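Local atomic coordinates of RV1873 (Mycobacterium tuberculosis, PDB entry 2JEK), a protein that is of unknown function, a conserved protein of the DUF1810 family that folds as an all-helical, right-handed superhelix. Residues W37-F42 with P52-Y57; P43-L48 with M109-R114. All blocks are in the same frame, centred on the assembly; numbering follows the deposited sequence.

Interaction 1 (W37-F42 with P52-Y57); sequences WMWFVF and PLAVRY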
loop_
_atom_site.group_PDB
_atom_site.type_symbol
_atom_site.label_atom_id
_atom_site.label_comp_id
_atom_site.label_asym_id
_atom_site.label_seq_id
_atom_site.Cartn_x
_atom_site.Cartn_y
_atom_site.Cartn_z
ATOM N N TRP A 37 -4.903 -10.318 1.357
ATOM C CA TRP A 37 -4.772 -9.181 2.259
ATOM C C TRP A 37 -4.358 -7.859 1.617
ATOM O O TRP A 37 -4.111 -6.897 2.335
ATOM C CB TRP A 37 -3.814 -9.516 3.412
ATOM C CG TRP A 37 -2.515 -10.223 3.050
ATOM C CD1 TRP A 37 -2.184 -11.519 3.345
ATOM C CD2 TRP A 37 -1.364 -9.660 2.393
ATOM N NE1 TRP A 37 -0.912 -11.799 2.911
ATOM C CE2 TRP A 37 -0.388 -10.682 2.314
ATOM C CE3 TRP A 37 -1.066 -8.397 1.856
ATOM C CZ2 TRP A 37 0.870 -10.473 1.732
ATOM C CZ3 TRP A 37 0.187 -8.190 1.279
ATOM C CH2 TRP A 37 1.138 -9.229 1.221
ATOM N N MET A 38 -4.292 -7.791 0.294
ATOM C CA MET A 38 -3.741 -6.589 -0.325
ATOM C C MET A 38 -4.434 -5.292 0.104
ATOM O O MET A 38 -3.780 -4.290 0.383
ATOM C CB MET A 38 -3.730 -6.691 -1.854
ATOM C CG MET A 38 -2.749 -5.741 -2.508
ATOM S SD MET A 38 -1.047 -6.181 -2.126
ATOM C CE MET A 38 -0.170 -4.927 -3.070
ATOM N N TRP A 39 -5.764 -5.308 0.135
ATOM C CA TRP A 39 -6.562 -4.095 0.294
ATOM C C TRP A 39 -6.248 -3.343 1.571
ATOM O O TRP A 39 -6.343 -2.115 1.607
ATOM C CB TRP A 39 -8.070 -4.380 0.240
ATOM C CG TRP A 39 -8.471 -5.471 -0.704
ATOM C CD1 TRP A 39 -8.896 -5.335 -2.004
ATOM C CD2 TRP A 39 -8.495 -6.873 -0.417
ATOM N NE1 TRP A 39 -9.168 -6.572 -2.535
ATOM C CE2 TRP A 39 -8.931 -7.530 -1.586
ATOM C CE3 TRP A 39 -8.187 -7.638 0.716
ATOM C CZ2 TRP A 39 -9.068 -8.922 -1.653
ATOM C CZ3 TRP A 39 -8.320 -9.024 0.648
ATOM C CH2 TRP A 39 -8.758 -9.648 -0.531
ATOM N N PHE A 40 -5.879 -4.078 2.617
ATOM C CA PHE A 40 -5.720 -3.470 3.935
ATOM C C PHE A 40 -4.279 -3.524 4.466
ATOM O O PHE A 40 -4.027 -3.154 5.606
ATOM C CB PHE A 40 -6.748 -4.035 4.935
ATOM C CG PHE A 40 -6.784 -5.532 5.013
ATOM C CD1 PHE A 40 -5.805 -6.236 5.714
ATOM C CD2 PHE A 40 -7.806 -6.247 4.386
ATOM C CE1 PHE A 40 -5.842 -7.620 5.798
ATOM C CE2 PHE A 40 -7.861 -7.639 4.478
ATOM C CZ PHE A 40 -6.866 -8.321 5.179
ATOM N N VAL A 41 -3.350 -3.974 3.612
ATOM C CA VAL A 41 -1.902 -3.948 3.901
ATOM C C VAL A 41 -1.201 -2.855 3.064
ATOM O O VAL A 41 -0.345 -2.134 3.583
ATOM C CB VAL A 41 -1.253 -5.338 3.649
ATOM C CG1 VAL A 41 0.286 -5.279 3.727
ATOM C CG2 VAL A 41 -1.785 -6.348 4.656
ATOM N N PHE A 42 -1.569 -2.750 1.779
ATOM C CA PHE A 42 -1.055 -1.701 0.911
ATOM C C PHE A 42 -2.260 -0.934 0.385
ATOM O O PHE A 42 -2.696 -1.139 -0.754
ATOM C CB PHE A 42 -0.246 -2.310 -0.246
ATOM C CG PHE A 42 1.102 -2.829 0.163
ATOM C CD1 PHE A 42 2.124 -1.951 0.525
ATOM C CD2 PHE A 42 1.357 -4.192 0.168
ATOM C CE1 PHE A 42 3.382 -2.427 0.880
ATOM C CE2 PHE A 42 2.629 -4.673 0.519
ATOM C CZ PHE A 42 3.632 -3.795 0.875
ATOM N N PRO A 52 -16.822 -4.626 -3.049
ATOM C CA PRO A 52 -17.030 -4.225 -1.654
ATOM C C PRO A 52 -15.751 -4.167 -0.797
ATOM O O PRO A 52 -15.596 -3.203 -0.053
ATOM C CB PRO A 52 -18.027 -5.269 -1.139
ATOM C CG PRO A 52 -18.860 -5.568 -2.351
ATOM C CD PRO A 52 -17.874 -5.562 -3.506
ATOM N N LEU A 53 -14.848 -5.145 -0.916
ATOM C CA LEU A 53 -13.561 -5.123 -0.193
ATOM C C LEU A 53 -12.684 -3.946 -0.575
ATOM O O LEU A 53 -12.148 -3.251 0.293
ATOM C CB LEU A 53 -12.752 -6.410 -0.425
ATOM C CG LEU A 53 -13.037 -7.613 0.469
ATOM C CD1 LEU A 53 -12.161 -8.774 0.057
ATOM C CD2 LEU A 53 -12.819 -7.274 1.931
ATOM N N ALA A 54 -12.499 -3.747 -1.872
ATOM C CA ALA A 54 -11.718 -2.623 -2.355
ATOM C C ALA A 54 -12.314 -1.292 -1.889
ATOM O O ALA A 54 -11.582 -0.378 -1.503
ATOM C CB ALA A 54 -11.602 -2.664 -3.858
ATOM N N VAL A 55 -13.642 -1.181 -1.897
ATOM C CA VAL A 55 -14.288 0.061 -1.472
ATOM C C VAL A 55 -14.136 0.280 0.040
ATOM O O VAL A 55 -13.706 1.347 0.475
ATOM C CB VAL A 55 -15.777 0.114 -1.901
ATOM C CG1 VAL A 55 -16.446 1.383 -1.393
ATOM C CG2 VAL A 55 -15.878 0.055 -3.433
ATOM N N ARG A 56 -14.459 -0.743 0.821
ATOM C CA ARG A 56 -14.362 -0.694 2.289
ATOM C C ARG A 56 -12.983 -0.239 2.754
ATOM O O ARG A 56 -12.859 0.639 3.616
ATOM C CB ARG A 56 -14.664 -2.095 2.827
ATOM C CG ARG A 56 -14.768 -2.255 4.315
ATOM C CD ARG A 56 -15.326 -3.645 4.622
ATOM N NE ARG A 56 -16.536 -3.918 3.839
ATOM C CZ ARG A 56 -16.743 -5.001 3.092
ATOM N NH1 ARG A 56 -15.850 -5.976 3.018
ATOM N NH2 ARG A 56 -17.873 -5.117 2.419
ATOM N N TYR A 57 -11.951 -0.843 2.177
ATOM C CA TYR A 57 -10.566 -0.596 2.592
ATOM C C TYR A 57 -9.881 0.482 1.768
ATOM O O TYR A 57 -8.692 0.755 1.954
ATOM C CB TYR A 57 -9.765 -1.909 2.632
ATOM C CG TYR A 57 -10.302 -2.816 3.718
ATOM C CD1 TYR A 57 -10.172 -2.461 5.064
ATOM C CD2 TYR A 57 -10.960 -4.010 3.400
ATOM C CE1 TYR A 57 -10.687 -3.271 6.085
ATOM C CE2 TYR A 57 -11.470 -4.833 4.410
ATOM C CZ TYR A 57 -11.323 -4.453 5.746
ATOM O OH TYR A 57 -11.821 -5.251 6.750
HETATM O O HOH W 1 -7.216 -0.116 -0.066
#
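Leu53 presses its CD1 methyl onto one face of the Trp39 indole: the carbon lies 3.6 Å from the centroid of the six-membered ring and 16° off the ring normal, a CH-pi contact made over the benzo half. The bump sits toward the rim, and its closest atom is Trp39 CZ2, 3.5 Å from Leu53 CD1. At the pyrrole end of the indole, Trp39 CD1 fits against the helix backbone at Ala54, with Ala54 CA 3.9 Å away.

In this all-helical fold, helix 38-41, a weakly bonded one, packs on helix 52-56 and the residue that follows it through aromatic and aliphatic groups, with no direct hydrogen bond between the segments.

One face of the Tyr57 ring receives both Phe40 CB, 4.1 Å from the Tyr57 ring centroid, and the edge of the Phe40 ring, an edge-to-face pair with the planes at 62°. The Phe40 CG lies between the backbone N and the carbonyl carbon (chi1 52°), which brings the ring alongside Tyr57 so that both side chains point the same way. The opposite face of Tyr57 is covered by Arg56 CG. Helix 11-17 adds Ala16 against both Phe40 and Tyr57. Where the backbones come near each other, a water lies within hydrogen-bonding distance of two carbonyl oxygens, 2.7 Å from Trp39 O and 2.6 Å from Tyr57 O.

Interaction 2 (P43-L48 with M109-R114); sequences PQLRGL and MTLFAR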
loop_
_atom_site.group_PDB
_atom_site.type_symbol
_atom_site.label_atom_id
_atom_site.label_comp_id
_atom_site.label_asym_id
_atom_site.label_seq_id
_atom_site.Cartn_x
_atom_site.Cartn_y
_atom_site.Cartn_z
ATOM N N PRO A 43 -2.820 -0.050 1.224
ATOM C CA PRO A 43 -4.076 0.570 0.829
ATOM C C PRO A 43 -3.947 1.515 -0.351
ATOM O O PRO A 43 -2.898 2.138 -0.557
ATOM C CB PRO A 43 -4.494 1.344 2.090
ATOM C CG PRO A 43 -3.725 0.667 3.214
ATOM C CD PRO A 43 -2.407 0.373 2.572
ATOM N N GLN A 44 -5.028 1.616 -1.119
ATOM C CA GLN A 44 -5.080 2.501 -2.274
ATOM C C GLN A 44 -6.330 3.377 -2.180
ATOM O O GLN A 44 -7.232 3.113 -1.382
ATOM C CB GLN A 44 -5.103 1.688 -3.571
ATOM C CG GLN A 44 -6.385 0.875 -3.767
ATOM C CD GLN A 44 -6.387 0.069 -5.036
ATOM O OE1 GLN A 44 -7.439 -0.199 -5.613
ATOM N NE2 GLN A 44 -5.210 -0.331 -5.478
ATOM N N LEU A 45 -6.394 4.412 -3.018
ATOM C CA LEU A 45 -7.540 5.308 -2.996
ATOM C C LEU A 45 -8.834 4.595 -3.314
ATOM O O LEU A 45 -8.903 3.753 -4.210
ATOM C CB LEU A 45 -7.383 6.465 -3.981
ATOM C CG LEU A 45 -6.493 7.626 -3.543
ATOM C CD1 LEU A 45 -6.432 8.666 -4.664
ATOM C CD2 LEU A 45 -6.983 8.266 -2.261
ATOM N N ARG A 46 -9.874 4.954 -2.571
ATOM C CA ARG A 46 -11.212 4.488 -2.848
ATOM C C ARG A 46 -11.595 5.006 -4.234
ATOM O O ARG A 46 -11.218 6.117 -4.609
ATOM C CB ARG A 46 -12.165 5.032 -1.785
ATOM C CG ARG A 46 -13.618 4.636 -1.984
ATOM C CD ARG A 46 -14.433 4.980 -0.749
ATOM N NE ARG A 46 -14.113 4.111 0.386
ATOM C CZ ARG A 46 -14.079 4.511 1.655
ATOM N NH1 ARG A 46 -14.319 5.784 1.964
ATOM N NH2 ARG A 46 -13.791 3.643 2.617
ATOM N N GLY A 47 -12.299 4.187 -5.003
ATOM C CA GLY A 47 -12.697 4.597 -6.343
ATOM C C GLY A 47 -11.849 3.928 -7.403
ATOM O O GLY A 47 -12.234 3.873 -8.571
ATOM N N LEU A 48 -10.687 3.413 -7.011
ATOM C CA LEU A 48 -9.855 2.652 -7.946
ATOM C C LEU A 48 -10.343 1.223 -8.188
ATOM O O LEU A 48 -10.262 0.726 -9.307
ATOM C CB LEU A 48 -8.391 2.635 -7.496
ATOM C CG LEU A 48 -7.706 4.001 -7.488
ATOM C CD1 LEU A 48 -6.315 3.860 -6.875
ATOM C CD2 LEU A 48 -7.618 4.583 -8.906
ATOM N N MET A 109 1.741 2.864 -3.345
ATOM C CA MET A 109 2.977 3.643 -3.226
ATOM C C MET A 109 2.802 5.063 -3.773
ATOM O O MET A 109 3.331 6.020 -3.208
ATOM C CB MET A 109 4.137 2.935 -3.935
ATOM C CG MET A 109 4.511 1.559 -3.352
ATOM S SD MET A 109 5.045 1.636 -1.622
ATOM C CE MET A 109 3.520 1.322 -0.721
ATOM N N THR A 110 2.050 5.195 -4.858
ATOM C CA THR A 110 1.804 6.504 -5.477
ATOM C C THR A 110 1.060 7.396 -4.484
ATOM O O THR A 110 1.438 8.549 -4.268
ATOM C CB THR A 110 1.004 6.356 -6.780
ATOM O OG1 THR A 110 1.781 5.591 -7.709
ATOM C CG2 THR A 110 0.687 7.716 -7.396
ATOM N N LEU A 111 0.016 6.849 -3.868
ATOM C CA LEU A 111 -0.760 7.584 -2.871
ATOM C C LEU A 111 0.100 8.029 -1.690
ATOM O O LEU A 111 0.122 9.217 -1.338
ATOM C CB LEU A 111 -1.909 6.706 -2.371
ATOM C CG LEU A 111 -2.690 7.227 -1.155
ATOM C CD1 LEU A 111 -3.343 8.570 -1.444
ATOM C CD2 LEU A 111 -3.727 6.204 -0.706
ATOM N N PHE A 112 0.810 7.092 -1.071
ATOM C CA PHE A 112 1.543 7.426 0.145
ATOM C C PHE A 112 2.764 8.296 -0.146
ATOM O O PHE A 112 3.125 9.147 0.666
ATOM C CB PHE A 112 1.824 6.171 0.973
ATOM C CG PHE A 112 0.593 5.650 1.643
ATOM C CD1 PHE A 112 0.116 6.278 2.796
ATOM C CD2 PHE A 112 -0.130 4.579 1.113
ATOM C CE1 PHE A 112 -1.047 5.839 3.424
ATOM C CE2 PHE A 112 -1.300 4.143 1.732
ATOM C CZ PHE A 112 -1.760 4.763 2.890
ATOM N N ALA A 113 3.344 8.156 -1.331
ATOM C CA ALA A 113 4.404 9.072 -1.746
ATOM C C ALA A 113 3.921 10.517 -1.870
ATOM O O ALA A 113 4.702 11.448 -1.646
ATOM C CB ALA A 113 5.042 8.604 -3.045
ATOM N N ARG A 114 2.652 10.708 -2.228
ATOM C CA ARG A 114 2.079 12.046 -2.357
ATOM C C ARG A 114 1.588 12.572 -1.017
ATOM O O ARG A 114 1.391 13.779 -0.844
ATOM C CB ARG A 114 0.942 12.058 -3.381
ATOM C CG ARG A 114 1.345 11.738 -4.821
ATOM C CD ARG A 114 2.006 12.896 -5.552
ATOM N NE ARG A 114 2.337 12.532 -6.934
ATOM C CZ ARG A 114 2.517 13.404 -7.925
ATOM N NH1 ARG A 114 2.388 14.710 -7.709
ATOM N NH2 ARG A 114 2.818 12.968 -9.140
#
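The Phe112 ring meets Pro43 at its edge: Pro43 O lies near the ring plane, 3.4 Å from Phe112 CE2, so the carbonyl oxygen faces the rim of the ring and not its pi cloud. Phe112 CE2 is also 4.0 Å from Pro43 CD, and the two side chains cross at about a right angle. Tyr68 supplies another aromatic neighbour for Phe112, their planes inclined at about 50°, while Ala65 and Leu69 of the same helix 62-70 also touch the phenyl group. Pro43 O has a hydrogen-bond donor as well, Ser108 OG, one turn earlier on the helix that carries Phe112.

Beside this ring, Leu111 points from the helix toward the loop and divides its two methyls between different targets. Leu111 CD1 packs 3.7 Å from Leu45 CD2. Leu111 CD2 lies against the loop backbone, 4.0 Å from Leu45 N. A chi1 of 170° carries Leu111 CG away from its own backbone N, and chi2 near 60° sets the two methyls on their separate targets. Leu141 and Leu142 of helix 136-143 pack on Leu45 too.

All five touching residues are buried, and no hydrogen bond links the two segments. This is loop-on-helix packing in an all-helical protein: of the connection between helices 38-41 and 52-56, Pro43-Leu45 rests on helix 101-115, and the type II turn that begins at Leu45 then leads the chain away.

How the interactions relate
Interactions 1 and 2 lie about 11 Å apart, centre to centre. Their first segments, 37-42 and 43-48, are consecutive; then comes 52-57, and much later 109-114 on helix 101-115. The segments of the two contacts therefore alternate along the chain. The loop of interaction 2 connects the two short helices of interaction 1, and it is tied back to the second of them by Arg46, whose NE lies 2.8 Å from Val55 O in a probable hydrogen bond. A second link is Phe42 CD1, 3.8 Å from Met109 CE. Helix 38-41, the loop and helix 52-56 thus form one local unit, joined through interaction 2 to a distant part of the sequence.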